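Local coordinates for gluconate kinase (Lactobacillus acidophilus, PDB 3LL3), which probably phosphorylates a sugar or sugar acid such as gluconate or xylulose with ATP, as an FGGY-family carbohydrate kinase, at residues A[325-330]-A[368-373]; A[401-404]-A[408-411]; A[413-418]-A[465-470]. One frame throughout, in Å; residues are numbered along the deposited sequence.

Interaction 1 (A[325-330]-A[368-373]); sequences QTAPAG and MARAVI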
loop_
_atom_site.group_PDB
_atom_site.type_symbol
_atom_site.label_atom_id
_atom_site.label_comp_id
_atom_site.label_asym_id
_atom_site.label_seq_id
_atom_site.Cartn_x
_atom_site.Cartn_y
_atom_site.Cartn_z
ATOM N N GLN A 325 -11.832 -11.915 -10.117
ATOM C CA GLN A 325 -12.559 -11.644 -11.354
ATOM C C GLN A 325 -13.827 -10.815 -11.171
ATOM O O GLN A 325 -14.299 -10.219 -12.136
ATOM C CB GLN A 325 -12.862 -12.944 -12.108
ATOM C CG GLN A 325 -11.606 -13.627 -12.615
ATOM C CD GLN A 325 -11.885 -14.939 -13.309
ATOM O OE1 GLN A 325 -11.521 -16.013 -12.813
ATOM N NE2 GLN A 325 -12.535 -14.865 -14.465
ATOM N N THR A 326 -14.374 -10.746 -9.954
ATOM C CA THR A 326 -15.539 -9.889 -9.738
ATOM C C THR A 326 -15.196 -8.403 -9.646
ATOM O O THR A 326 -16.091 -7.571 -9.574
ATOM C CB THR A 326 -16.387 -10.308 -8.522
ATOM O OG1 THR A 326 -15.636 -10.137 -7.319
ATOM C CG2 THR A 326 -16.830 -11.752 -8.639
ATOM N N ALA A 327 -13.908 -8.052 -9.646
ATOM C CA ALA A 327 -13.540 -6.635 -9.700
ATOM C C ALA A 327 -13.321 -6.235 -11.151
ATOM O O ALA A 327 -12.985 -7.079 -11.971
ATOM C CB ALA A 327 -12.279 -6.371 -8.872
ATOM N N PRO A 328 -13.512 -4.950 -11.486
ATOM C CA PRO A 328 -13.273 -4.579 -12.884
ATOM C C PRO A 328 -11.784 -4.581 -13.210
ATOM O O PRO A 328 -10.956 -4.418 -12.313
ATOM C CB PRO A 328 -13.816 -3.152 -12.971
ATOM C CG PRO A 328 -13.678 -2.618 -11.560
ATOM C CD PRO A 328 -13.902 -3.798 -10.653
ATOM N N ALA A 329 -11.462 -4.785 -14.483
ATOM C CA ALA A 329 -10.106 -4.657 -14.972
ATOM C C ALA A 329 -9.531 -3.322 -14.508
ATOM O O ALA A 329 -10.120 -2.266 -14.745
ATOM C CB ALA A 329 -10.100 -4.738 -16.503
ATOM N N GLY A 330 -8.381 -3.374 -13.844
ATOM C CA GLY A 330 -7.713 -2.171 -13.386
ATOM C C GLY A 330 -7.944 -1.953 -11.903
ATOM O O GLY A 330 -7.352 -1.055 -11.309
HETATM N N MSE A 368 -8.713 -5.708 -4.039
HETATM C CA MSE A 368 -7.376 -5.998 -3.524
HETATM C C MSE A 368 -6.826 -7.272 -4.113
HETATM O O MSE A 368 -5.658 -7.316 -4.469
HETATM C CB MSE A 368 -7.339 -6.051 -2.006
HETATM C CG MSE A 368 -7.743 -4.684 -1.412
HETATM SE SE MSE A 368 -7.539 -4.629 0.510
HETATM C CE MSE A 368 -5.575 -4.490 0.633
ATOM N N ALA A 369 -7.681 -8.291 -4.230
ATOM C CA ALA A 369 -7.291 -9.570 -4.816
ATOM C C ALA A 369 -6.817 -9.362 -6.237
ATOM O O ALA A 369 -5.765 -9.858 -6.627
ATOM C CB ALA A 369 -8.464 -10.567 -4.796
ATOM N N ARG A 370 -7.601 -8.625 -7.016
ATOM C CA ARG A 370 -7.260 -8.431 -8.409
ATOM C C ARG A 370 -6.025 -7.552 -8.577
ATOM O O ARG A 370 -5.227 -7.779 -9.476
ATOM C CB ARG A 370 -8.431 -7.874 -9.229
ATOM C CG ARG A 370 -8.121 -7.988 -10.701
ATOM C CD ARG A 370 -8.892 -7.061 -11.589
ATOM N NE ARG A 370 -10.006 -7.740 -12.188
ATOM C CZ ARG A 370 -10.118 -8.054 -13.475
ATOM N NH1 ARG A 370 -9.189 -7.730 -14.361
ATOM N NH2 ARG A 370 -11.195 -8.680 -13.867
ATOM N N ALA A 371 -5.883 -6.542 -7.725
ATOM C CA ALA A 371 -4.716 -5.671 -7.784
ATOM C C ALA A 371 -3.444 -6.475 -7.595
ATOM O O ALA A 371 -2.425 -6.152 -8.196
ATOM C CB ALA A 371 -4.792 -4.543 -6.727
ATOM N N VAL A 372 -3.494 -7.501 -6.748
ATOM C CA VAL A 372 -2.320 -8.342 -6.522
ATOM C C VAL A 372 -1.936 -9.033 -7.833
ATOM O O VAL A 372 -0.778 -8.989 -8.260
ATOM C CB VAL A 372 -2.560 -9.410 -5.433
ATOM C CG1 VAL A 372 -1.445 -10.466 -5.466
ATOM C CG2 VAL A 372 -2.684 -8.763 -4.034
ATOM N N ILE A 373 -2.926 -9.639 -8.487
ATOM C CA ILE A 373 -2.670 -10.363 -9.731
ATOM C C ILE A 373 -2.179 -9.411 -10.804
ATOM O O ILE A 373 -1.225 -9.714 -11.521
ATOM C CB ILE A 373 -3.924 -11.112 -10.233
ATOM C CG1 ILE A 373 -4.259 -12.249 -9.274
ATOM C CG2 ILE A 373 -3.656 -11.707 -11.619
ATOM C CD1 ILE A 373 -5.702 -12.747 -9.373
#

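Interaction 2 (A[401-404]-A[408-411]); sequences GGFL and FVRQ. With ATP (adenosine-5'-triphosphate), chain C.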
loop_
_atom_site.group_PDB
_atom_site.type_symbol
_atom_site.label_atom_id
_atom_site.label_comp_id
_atom_site.label_asym_id
_atom_site.label_seq_id
_atom_site.Cartn_x
_atom_site.Cartn_y
_atom_site.Cartn_z
ATOM N N GLY A 401 4.277 -22.067 -16.721
ATOM C CA GLY A 401 4.385 -21.862 -15.291
ATOM C C GLY A 401 3.059 -21.914 -14.559
ATOM O O GLY A 401 2.042 -21.532 -15.101
ATOM N N GLY A 402 3.091 -22.384 -13.318
ATOM C CA GLY A 402 1.897 -22.599 -12.528
ATOM C C GLY A 402 1.054 -21.364 -12.273
ATOM O O GLY A 402 -0.151 -21.479 -12.023
ATOM N N PHE A 403 1.664 -20.180 -12.319
ATOM C CA PHE A 403 0.904 -18.951 -12.070
ATOM C C PHE A 403 -0.012 -18.652 -13.248
ATOM O O PHE A 403 -1.038 -17.999 -13.093
ATOM C CB PHE A 403 1.835 -17.759 -11.796
ATOM C CG PHE A 403 1.108 -16.463 -11.573
ATOM C CD1 PHE A 403 0.284 -16.295 -10.461
ATOM C CD2 PHE A 403 1.242 -15.410 -12.472
ATOM C CE1 PHE A 403 -0.383 -15.098 -10.245
ATOM C CE2 PHE A 403 0.559 -14.197 -12.269
ATOM C CZ PHE A 403 -0.248 -14.046 -11.152
ATOM N N LEU A 404 0.384 -19.139 -14.421
ATOM C CA LEU A 404 -0.353 -18.944 -15.661
ATOM C C LEU A 404 -1.273 -20.119 -15.984
ATOM O O LEU A 404 -1.605 -20.332 -17.139
ATOM C CB LEU A 404 0.612 -18.764 -16.833
ATOM C CG LEU A 404 1.662 -17.687 -16.614
ATOM C CD1 LEU A 404 2.576 -17.584 -17.827
ATOM C CD2 LEU A 404 1.021 -16.335 -16.254
ATOM N N PHE A 408 -7.954 -16.916 -16.921
ATOM C CA PHE A 408 -8.064 -15.534 -16.492
ATOM C C PHE A 408 -6.662 -14.864 -16.493
ATOM O O PHE A 408 -6.458 -13.771 -17.039
ATOM C CB PHE A 408 -8.711 -15.470 -15.106
ATOM C CG PHE A 408 -8.650 -14.103 -14.474
ATOM C CD1 PHE A 408 -9.279 -13.024 -15.069
ATOM C CD2 PHE A 408 -7.964 -13.900 -13.285
ATOM C CE1 PHE A 408 -9.212 -11.749 -14.494
ATOM C CE2 PHE A 408 -7.903 -12.640 -12.694
ATOM C CZ PHE A 408 -8.522 -11.560 -13.301
ATOM N N VAL A 409 -5.699 -15.535 -15.894
ATOM C CA VAL A 409 -4.345 -14.966 -15.841
ATOM C C VAL A 409 -3.701 -14.934 -17.229
ATOM O O VAL A 409 -3.034 -13.978 -17.586
ATOM C CB VAL A 409 -3.460 -15.695 -14.822
ATOM C CG1 VAL A 409 -1.980 -15.211 -14.889
ATOM C CG2 VAL A 409 -4.026 -15.480 -13.419
ATOM N N ARG A 410 -3.926 -15.969 -18.025
ATOM C CA ARG A 410 -3.392 -15.978 -19.381
ATOM C C ARG A 410 -3.898 -14.778 -20.156
ATOM O O ARG A 410 -3.124 -14.076 -20.807
ATOM C CB ARG A 410 -3.752 -17.286 -20.088
ATOM C CG ARG A 410 -2.989 -18.473 -19.537
ATOM C CD ARG A 410 -3.595 -19.790 -19.963
ATOM N NE ARG A 410 -2.788 -20.912 -19.492
ATOM C CZ ARG A 410 -3.001 -22.177 -19.842
ATOM N NH1 ARG A 410 -4.013 -22.475 -20.657
ATOM N NH2 ARG A 410 -2.211 -23.142 -19.384
ATOM N N GLN A 411 -5.202 -14.527 -20.064
ATOM C CA GLN A 411 -5.806 -13.428 -20.803
ATOM C C GLN A 411 -5.361 -12.082 -20.271
ATOM O O GLN A 411 -5.157 -11.115 -21.027
ATOM C CB GLN A 411 -7.346 -13.526 -20.759
ATOM C CG GLN A 411 -8.023 -12.487 -21.631
ATOM C CD GLN A 411 -7.700 -12.687 -23.106
ATOM O OE1 GLN A 411 -7.299 -11.753 -23.804
ATOM N NE2 GLN A 411 -7.853 -13.915 -23.577
HETATM P PG ATP C . 8.845 -26.255 -10.860
HETATM O O1G ATP C . 7.717 -27.057 -9.939
HETATM O O2G ATP C . 8.693 -26.690 -12.456
HETATM O O3G ATP C . 10.186 -26.547 -10.358
HETATM P PB ATP C . 7.659 -24.007 -9.538
HETATM O O1B ATP C . 7.727 -22.374 -9.717
HETATM O O2B ATP C . 8.130 -24.432 -8.226
HETATM O O3B ATP C . 8.592 -24.626 -10.764
HETATM P PA ATP C . 4.908 -23.995 -10.614
HETATM O O1A ATP C . 5.308 -23.539 -12.137
HETATM O O2A ATP C . 3.861 -25.008 -10.595
HETATM O O3A ATP C . 6.128 -24.629 -9.690
HETATM O "O5'" ATP C . 4.317 -22.649 -9.876
HETATM C "C5'" ATP C . 4.074 -22.702 -8.490
HETATM C "C4'" ATP C . 3.146 -21.567 -8.130
HETATM O "O4'" ATP C . 1.859 -21.527 -8.724
HETATM C "C3'" ATP C . 2.987 -21.092 -6.654
HETATM O "O3'" ATP C . 3.839 -20.052 -6.275
HETATM C "C2'" ATP C . 1.438 -20.887 -6.483
HETATM O "O2'" ATP C . 1.115 -19.838 -5.611
HETATM C "C1'" ATP C . 1.024 -20.730 -7.929
HETATM N N9 ATP C . -0.318 -21.217 -8.215
HETATM C C8 ATP C . -0.845 -22.422 -7.924
HETATM N N7 ATP C . -2.137 -22.454 -8.520
HETATM C C5 ATP C . -2.343 -21.226 -9.190
HETATM C C6 ATP C . -3.422 -20.722 -9.951
HETATM N N6 ATP C . -4.593 -21.562 -10.175
HETATM N N1 ATP C . -3.351 -19.503 -10.496
HETATM C C2 ATP C . -2.236 -18.714 -10.323
HETATM N N3 ATP C . -1.184 -19.215 -9.575
HETATM C C4 ATP C . -1.255 -20.459 -9.022
#

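Interaction 3 (A[413-418]-A[465-470]); sequences CANIFN and PKEAAT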
loop_
_atom_site.group_PDB
_atom_site.type_symbol
_atom_site.label_atom_id
_atom_site.label_comp_id
_atom_site.label_asym_id
_atom_site.label_seq_id
_atom_site.Cartn_x
_atom_site.Cartn_y
_atom_site.Cartn_z
ATOM N N CYS A 413 -2.500 -11.449 -18.945
ATOM C CA CYS A 413 -1.143 -11.225 -19.475
ATOM C C CYS A 413 -1.224 -10.680 -20.885
ATOM O O CYS A 413 -0.538 -9.725 -21.235
ATOM C CB CYS A 413 -0.337 -12.526 -19.494
ATOM S SG CYS A 413 0.254 -13.056 -17.865
ATOM N N ALA A 414 -2.058 -11.314 -21.701
ATOM C CA ALA A 414 -2.280 -10.859 -23.072
ATOM C C ALA A 414 -2.715 -9.391 -23.094
ATOM O O ALA A 414 -2.215 -8.599 -23.892
ATOM C CB ALA A 414 -3.344 -11.725 -23.742
ATOM N N ASN A 415 -3.673 -9.051 -22.231
ATOM C CA ASN A 415 -4.193 -7.691 -22.157
ATOM C C ASN A 415 -3.179 -6.633 -21.675
ATOM O O ASN A 415 -3.177 -5.503 -22.172
ATOM C CB ASN A 415 -5.447 -7.668 -21.286
ATOM C CG ASN A 415 -6.594 -8.461 -21.898
ATOM O OD1 ASN A 415 -6.534 -8.848 -23.063
ATOM N ND2 ASN A 415 -7.637 -8.708 -21.114
ATOM N N ILE A 416 -2.339 -7.006 -20.705
ATOM C CA ILE A 416 -1.297 -6.118 -20.188
ATOM C C ILE A 416 -0.096 -6.009 -21.128
ATOM O O ILE A 416 0.354 -4.900 -21.429
ATOM C CB ILE A 416 -0.847 -6.549 -18.780
ATOM C CG1 ILE A 416 -1.946 -6.204 -17.767
ATOM C CG2 ILE A 416 0.479 -5.893 -18.404
ATOM C CD1 ILE A 416 -1.707 -6.788 -16.391
ATOM N N PHE A 417 0.423 -7.141 -21.592
ATOM C CA PHE A 417 1.519 -7.137 -22.565
ATOM C C PHE A 417 1.066 -6.629 -23.943
ATOM O O PHE A 417 1.870 -6.107 -24.712
ATOM C CB PHE A 417 2.150 -8.537 -22.704
ATOM C CG PHE A 417 3.087 -8.920 -21.570
ATOM C CD1 PHE A 417 4.440 -9.104 -21.805
ATOM C CD2 PHE A 417 2.606 -9.113 -20.281
ATOM C CE1 PHE A 417 5.316 -9.469 -20.763
ATOM C CE2 PHE A 417 3.455 -9.479 -19.242
ATOM C CZ PHE A 417 4.823 -9.647 -19.478
ATOM N N ASN A 418 -0.222 -6.768 -24.248
ATOM C CA ASN A 418 -0.753 -6.371 -25.558
ATOM C C ASN A 418 -0.039 -7.081 -26.713
ATOM O O ASN A 418 0.226 -6.478 -27.757
ATOM C CB ASN A 418 -0.682 -4.862 -25.786
ATOM C CG ASN A 418 -1.690 -4.387 -26.845
ATOM O OD1 ASN A 418 -2.635 -5.106 -27.179
ATOM N ND2 ASN A 418 -1.492 -3.182 -27.366
ATOM N N PRO A 465 -8.979 -5.748 -26.948
ATOM C CA PRO A 465 -8.678 -4.334 -27.223
ATOM C C PRO A 465 -9.171 -3.384 -26.130
ATOM O O PRO A 465 -8.468 -2.427 -25.782
ATOM C CB PRO A 465 -9.457 -4.054 -28.515
ATOM C CG PRO A 465 -9.628 -5.385 -29.152
ATOM C CD PRO A 465 -9.753 -6.376 -28.032
ATOM N N LYS A 466 -10.376 -3.639 -25.622
ATOM C CA LYS A 466 -10.965 -2.793 -24.593
ATOM C C LYS A 466 -10.132 -2.818 -23.305
ATOM O O LYS A 466 -9.657 -1.782 -22.859
ATOM C CB LYS A 466 -12.409 -3.221 -24.333
ATOM C CG LYS A 466 -13.309 -2.096 -23.897
ATOM C CD LYS A 466 -14.762 -2.532 -23.908
ATOM C CE LYS A 466 -15.687 -1.337 -23.709
ATOM N NZ LYS A 466 -15.425 -0.266 -24.723
ATOM N N GLU A 467 -9.935 -4.001 -22.722
ATOM C CA GLU A 467 -9.072 -4.143 -21.543
ATOM C C GLU A 467 -7.625 -3.715 -21.801
ATOM O O GLU A 467 -6.987 -3.102 -20.938
ATOM C CB GLU A 467 -9.089 -5.572 -21.007
ATOM C CG GLU A 467 -10.381 -5.980 -20.345
ATOM C CD GLU A 467 -10.160 -7.012 -19.253
ATOM O OE1 GLU A 467 -8.990 -7.409 -19.018
ATOM O OE2 GLU A 467 -11.154 -7.431 -18.618
ATOM N N ALA A 468 -7.097 -4.042 -22.976
ATOM C CA ALA A 468 -5.736 -3.646 -23.303
ATOM C C ALA A 468 -5.576 -2.138 -23.160
ATOM O O ALA A 468 -4.564 -1.653 -22.635
ATOM C CB ALA A 468 -5.349 -4.105 -24.709
ATOM N N ALA A 469 -6.578 -1.397 -23.617
ATOM C CA ALA A 469 -6.569 0.056 -23.482
ATOM C C ALA A 469 -6.602 0.492 -22.017
ATOM O O ALA A 469 -5.904 1.439 -21.618
ATOM C CB ALA A 469 -7.733 0.680 -24.248
ATOM N N THR A 470 -7.426 -0.186 -21.221
ATOM C CA THR A 470 -7.514 0.149 -19.803
ATOM C C THR A 470 -6.121 -0.008 -19.160
ATOM O O THR A 470 -5.628 0.880 -18.456
ATOM C CB THR A 470 -8.503 -0.777 -19.091
ATOM O OG1 THR A 470 -9.816 -0.620 -19.659
ATOM C CG2 THR A 470 -8.533 -0.462 -17.607
HETATM O O HOH W 1 -2.194 -3.117 -22.357
#

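Interaction 1 (A[325-330]-A[368-373])
Arg370 reaches out of helix 365-388 and lays its guanidinium group against the backbone of the turn 325-330, and nearly all of this contact is made by that one side chain. With CG anti to the backbone N (chi1 -167°) the chain leaves the helix toward the turn, and a bend at chi3 (-99°) swings the guanidinium in among the peptide groups. One face of the flat group is covered by the Pro328-Ala329 peptide: Ala329 N sits above the centre, the Pro328 carbonyl carbon nearer the rim, and Ala329 CA comes to 3.3 Å from Arg370 NH1. The carbonyl of Ala327 approaches obliquely, its O being 3.1 Å from both NE and NH2 of Arg370. At the edge, in the plane, lies Gln325 O, 3.9 Å from Arg370 NH2. Nearer the helix, Arg370 CD rests 3.4 Å from Pro328 O, and the methyl of Ala327 meets Arg370 CB at 4.1 Å. Glu374, one helical turn on, forms a salt bridge with Arg370 NH1 and also accepts a hydrogen bond from Gly330 N, so one carboxylate ties arginine and turn together. Replacing Arg370 by an alanine would probably leave Glu374 without its cationic mate and the Pro328-Ala329 peptide without the flat group it lies on. The arrangement is that of a buried arginine packed flat against the backbone of an irregular loop and salt-bridged to Glu374 of its own helix, here joining the end of helix 317-325 to the long helix 365-388 in the C-terminal domain of the FGGY kinase fold.

Interaction 2 (A[401-404]-A[408-411])
ATP N3 and Val409 CG1 both approach the Phe403 ring obliquely, from the same side of its plane, N3 beside CD1 and CG1 nearer CD2 and CE2. CD1 of Phe403 is 3.4 Å from N3 of ATP; Val409 CG1 makes an off-centre CH-pi contact 4.3 Å from the Phe403 ring centroid, 30° off the ring normal. The guanidinium of Arg410, the other flat group, receives Leu404 O at its edge, near its plane. There NE donates a 2.7 Å hydrogen bond to Leu404 O, arriving almost in line with the carbonyl (C=O...N angle 169°), although the oxygen is tilted from the guanidinium plane. An extended chain from CG to NE lets Arg410 run alongside this carbonyl, and Tyr461 OH holds NH1 of the same group.

Val409 has CG1 anti to its own backbone N (chi1 173°), which aims that methyl into the angle between Phe403 and Leu404. Val409 CG1 lies 3.4 Å from Phe403 O and a tight 3.5 Å from Leu404 CD2. Gly402 N, meanwhile, gives a hydrogen bond of 2.8 Å to O1A of the alpha-phosphate of ATP; a side chain at Gly402 would run into that phosphate group.

This glycine-rich turn connects strand 396-400 to helix 407-417 beside the nucleotide. Phe403 also packs on Ile376 and Ile377 of helix 365-388, its backbone is hydrogen-bonded to Val259, and Leu404 lies on Leu257 of strand 254-259. From helix 407-417, Val409 also touches Leu321 of helix 317-325, and Arg410 packs on Lys459 of strand 457-461.

Interaction 3 (A[413-418]-A[465-470])
Helix 407-417 and the first turns of helix 465-485 come closest at Asn415 and Ala468, whose CA atoms are 4.5 Å apart, a close spacing consistent with the small side chain of Ala468. Here the backbones nearly touch: Ala468 CA makes a CA-H...O contact of 3.4 Å with Asn415 O. A water lies within hydrogen-bonding distance of both residues, 2.6 Å from Asn415 O and 2.8 Å from Ala468 O. Asn418 leaves helical backbone angles, with positive phi.

Among the side chains, Asn415 does most of the work. Its CG is anti to the carbonyl carbon (chi1 -65°), which carries the amide across to helix 465-485, where ND2 donates a 2.8 Å hydrogen bond to Glu467 OE1. The bond is bent, at 134°, and ND2 meets the oxygen from above the carboxylate plane; amide and carboxylate are turned 68° against each other. The amide's other end is used too: OD1 accepts from the backbone N of Asn464. The Ala468 methyl lies against Asn415 O, and its CB comes within 3.8 Å of Asn418 OD1.

Asn464 OD1 in turn accepts from Glu467 N, as an N-cap side chain does at the start of a helix. The whole is a close helix-helix approach at an alanine, with Asn415 fastening the capped start of the C-terminal helix 465-485 to helix 407-417.

Helix 407-417 is shared by interactions 2 and 3, and its Phe408 packs against interaction 1. Its first turn supplies one segment of interaction 2 and its last turn one segment of interaction 3, while Phe408 CD1 lies 3.4 Å from Gln325 CG and Phe408 CE1 3.7 Å from Arg370 NH2. Interactions 2 and 3 meet where Leu404 CD2 lies 3.7 Å from Cys413 SG, and interactions 1 and 3 where Ala329 CB lies 3.6 Å from Glu467 CD. The three centres are each about 14 Å apart. Interaction 2 alone binds the nucleotide; the Gln325 side chain of interaction 1 stays about 9 Å from ATP, and interaction 3 lies away from the known sites.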